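Local coordinates for protein SnoK (Streptomyces nogalater, PDB 5EPA) that probably acts as an iron- and 2-oxoglutarate-dependent carbocyclase, closing a carbon ring during the biosynthesis of the polyketide nogalamycin, at residues D177-M182 / E187-A192. Sequence-based numbering, arbitrary orientation.
Sequences DRQEHM and EFRDLA
The carboxamide of Gln179 meets the backbone carbonyl of Glu187. Gln179 NE2 donates a weak hydrogen bond to Glu187 O at 2.7 Å, bent to 116° at the hydrogen. With CG anti to the backbone N (chi1 -175°), the extended side chain carries the amide across to the other backbone. A water accepts from Arg189 N at 3.0 Å; its link to Gln179 OE1 is too short to be trusted.

Apolar contact comes from Met182. Its side chain lies antiparallel alongside that of Glu187, Met182 CG 4.1 Å from Glu187 CB, while Met182 SD approaches Phe188 CB at 4.3 Å.

Among the polar groups, Glu187 OE1 lies 3.2 Å from His181 O, a pair of acceptors, and is held by Thr183 N in the short linker between the segments. Arg189 NH1 folds back to donate to Phe188 O at 2.8 Å, above that carbonyl's plane; Ala186 O is a second acceptor.

This loop after strand 164-166 lies at the periphery of the cupin-type PhyH fold, the Phe188 side chain about 7 Å from that of iron ligand His133. One weak amide bond and thin Met182 contacts link its arms, with no backbone-to-backbone hydrogen bond between these segments.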
loop_
_atom_site.group_PDB
_atom_site.type_symbol
_atom_site.label_atom_id
_atom_site.label_comp_id
_atom_site.label_asym_id
_atom_site.label_seq_id
_atom_site.Cartn_x
_atom_site.Cartn_y
_atom_site.Cartn_z
ATOM N N ASP A 177 7.128 20.198 5.152
ATOM C CA ASP A 177 7.687 19.340 4.110
ATOM C C ASP A 177 6.716 18.229 3.655
ATOM O O ASP A 177 7.099 17.338 2.935
ATOM C CB ASP A 177 8.980 18.715 4.612
ATOM C CG ASP A 177 10.110 19.732 4.776
ATOM O OD1 ASP A 177 10.158 20.710 4.019
ATOM O OD2 ASP A 177 10.950 19.557 5.672
ATOM N N ARG A 178 5.472 18.311 4.082
ATOM C CA ARG A 178 4.444 17.331 3.740
ATOM C C ARG A 178 3.269 17.986 3.065
ATOM O O ARG A 178 2.889 19.102 3.398
ATOM C CB ARG A 178 3.858 16.729 4.982
ATOM C CG ARG A 178 4.764 15.761 5.643
ATOM C CD ARG A 178 3.979 14.970 6.654
ATOM N NE ARG A 178 4.020 15.630 7.956
ATOM C CZ ARG A 178 2.973 16.083 8.639
ATOM N NH1 ARG A 178 1.734 15.959 8.161
ATOM N NH2 ARG A 178 3.169 16.670 9.826
ATOM N N GLN A 179 2.703 17.310 2.090
ATOM C CA GLN A 179 1.509 17.843 1.482
ATOM C C GLN A 179 0.245 17.617 2.352
ATOM O O GLN A 179 -0.611 18.490 2.417
ATOM C CB GLN A 179 1.303 17.282 0.107
ATOM C CG GLN A 179 0.121 17.935 -0.589
ATOM C CD GLN A 179 0.197 17.822 -2.075
ATOM O OE1 GLN A 179 0.942 16.991 -2.612
ATOM N NE2 GLN A 179 -0.615 18.619 -2.777
ATOM N N GLU A 180 0.175 16.465 3.023
ATOM C CA GLU A 180 -0.999 16.002 3.843
ATOM C C GLU A 180 -2.299 15.555 3.192
ATOM O O GLU A 180 -2.829 14.514 3.593
ATOM C CB GLU A 180 -1.501 17.025 4.879
ATOM C CG GLU A 180 -0.473 17.351 5.976
ATOM C CD GLU A 180 -1.113 17.657 7.334
ATOM O OE1 GLU A 180 -2.372 17.635 7.470
ATOM O OE2 GLU A 180 -0.337 17.908 8.284
ATOM N N HIS A 181 -2.902 16.395 2.348
ATOM C CA HIS A 181 -4.211 16.097 1.872
ATOM C C HIS A 181 -4.571 16.820 0.619
ATOM O O HIS A 181 -4.434 18.034 0.574
ATOM C CB HIS A 181 -5.276 16.387 2.909
ATOM C CG HIS A 181 -6.626 15.835 2.540
ATOM N ND1 HIS A 181 -6.892 14.475 2.530
ATOM C CD2 HIS A 181 -7.780 16.449 2.177
ATOM C CE1 HIS A 181 -8.153 14.276 2.186
ATOM N NE2 HIS A 181 -8.711 15.458 1.965
ATOM N N MET A 182 -5.056 16.078 -0.378
ATOM C CA MET A 182 -5.638 16.686 -1.568
ATOM C C MET A 182 -7.157 16.626 -1.550
ATOM O O MET A 182 -7.731 15.543 -1.528
ATOM C CB MET A 182 -5.120 15.994 -2.819
ATOM C CG MET A 182 -3.678 16.380 -3.175
ATOM S SD MET A 182 -3.168 15.844 -4.814
ATOM C CE MET A 182 -3.906 14.208 -4.910
ATOM N N GLU A 187 -4.686 20.482 -6.522
ATOM C CA GLU A 187 -3.772 20.712 -5.424
ATOM C C GLU A 187 -2.437 19.966 -5.584
ATOM O O GLU A 187 -1.542 20.137 -4.757
ATOM C CB GLU A 187 -4.396 20.330 -4.094
ATOM C CG GLU A 187 -5.376 21.365 -3.567
ATOM C CD GLU A 187 -6.184 20.866 -2.358
ATOM O OE1 GLU A 187 -5.648 20.147 -1.499
ATOM O OE2 GLU A 187 -7.380 21.186 -2.268
ATOM N N PHE A 188 -2.304 19.178 -6.653
ATOM C CA PHE A 188 -1.107 18.455 -6.911
ATOM C C PHE A 188 0.055 19.421 -7.005
ATOM O O PHE A 188 -0.012 20.456 -7.676
ATOM C CB PHE A 188 -1.208 17.655 -8.199
ATOM C CG PHE A 188 0.101 17.063 -8.625
ATOM C CD1 PHE A 188 0.571 15.888 -8.038
ATOM C CD2 PHE A 188 0.935 17.746 -9.538
ATOM C CE1 PHE A 188 1.828 15.383 -8.385
ATOM C CE2 PHE A 188 2.183 17.223 -9.900
ATOM C CZ PHE A 188 2.634 16.047 -9.323
ATOM N N ARG A 189 1.122 19.053 -6.309
ATOM C CA ARG A 189 2.420 19.769 -6.379
ATOM C C ARG A 189 3.586 18.745 -6.535
ATOM O O ARG A 189 3.526 17.633 -5.986
ATOM C CB ARG A 189 2.661 20.607 -5.122
ATOM C CG ARG A 189 1.647 21.710 -4.767
ATOM C CD ARG A 189 1.616 22.808 -5.811
ATOM N NE ARG A 189 0.584 23.874 -5.562
ATOM C CZ ARG A 189 -0.682 23.860 -6.039
ATOM N NH1 ARG A 189 -1.122 22.857 -6.821
ATOM N NH2 ARG A 189 -1.519 24.858 -5.744
ATOM N N ASP A 190 4.604 19.119 -7.331
ATOM C CA ASP A 190 5.810 18.316 -7.441
ATOM C C ASP A 190 6.386 18.158 -6.059
ATOM O O ASP A 190 6.396 19.085 -5.252
ATOM C CB ASP A 190 6.823 18.963 -8.380
ATOM C CG ASP A 190 6.347 18.972 -9.837
ATOM O OD1 ASP A 190 5.681 17.995 -10.272
ATOM O OD2 ASP A 190 6.626 19.965 -10.544
ATOM N N LEU A 191 6.857 16.968 -5.758
ATOM C CA LEU A 191 7.367 16.732 -4.415
ATOM C C LEU A 191 8.536 17.663 -4.034
ATOM O O LEU A 191 8.641 18.096 -2.883
ATOM C CB LEU A 191 7.734 15.267 -4.232
ATOM C CG LEU A 191 8.157 14.915 -2.811
ATOM C CD1 LEU A 191 7.056 15.227 -1.785
ATOM C CD2 LEU A 191 8.508 13.448 -2.734
ATOM N N ALA A 192 9.379 18.025 -5.007
ATOM C CA ALA A 192 10.485 18.938 -4.728
ATOM C C ALA A 192 9.997 20.327 -4.314
ATOM O O ALA A 192 10.713 21.036 -3.626
ATOM C CB ALA A 192 11.414 19.045 -5.912
HETATM O O HOH W 1 0.909 16.427 -4.979
#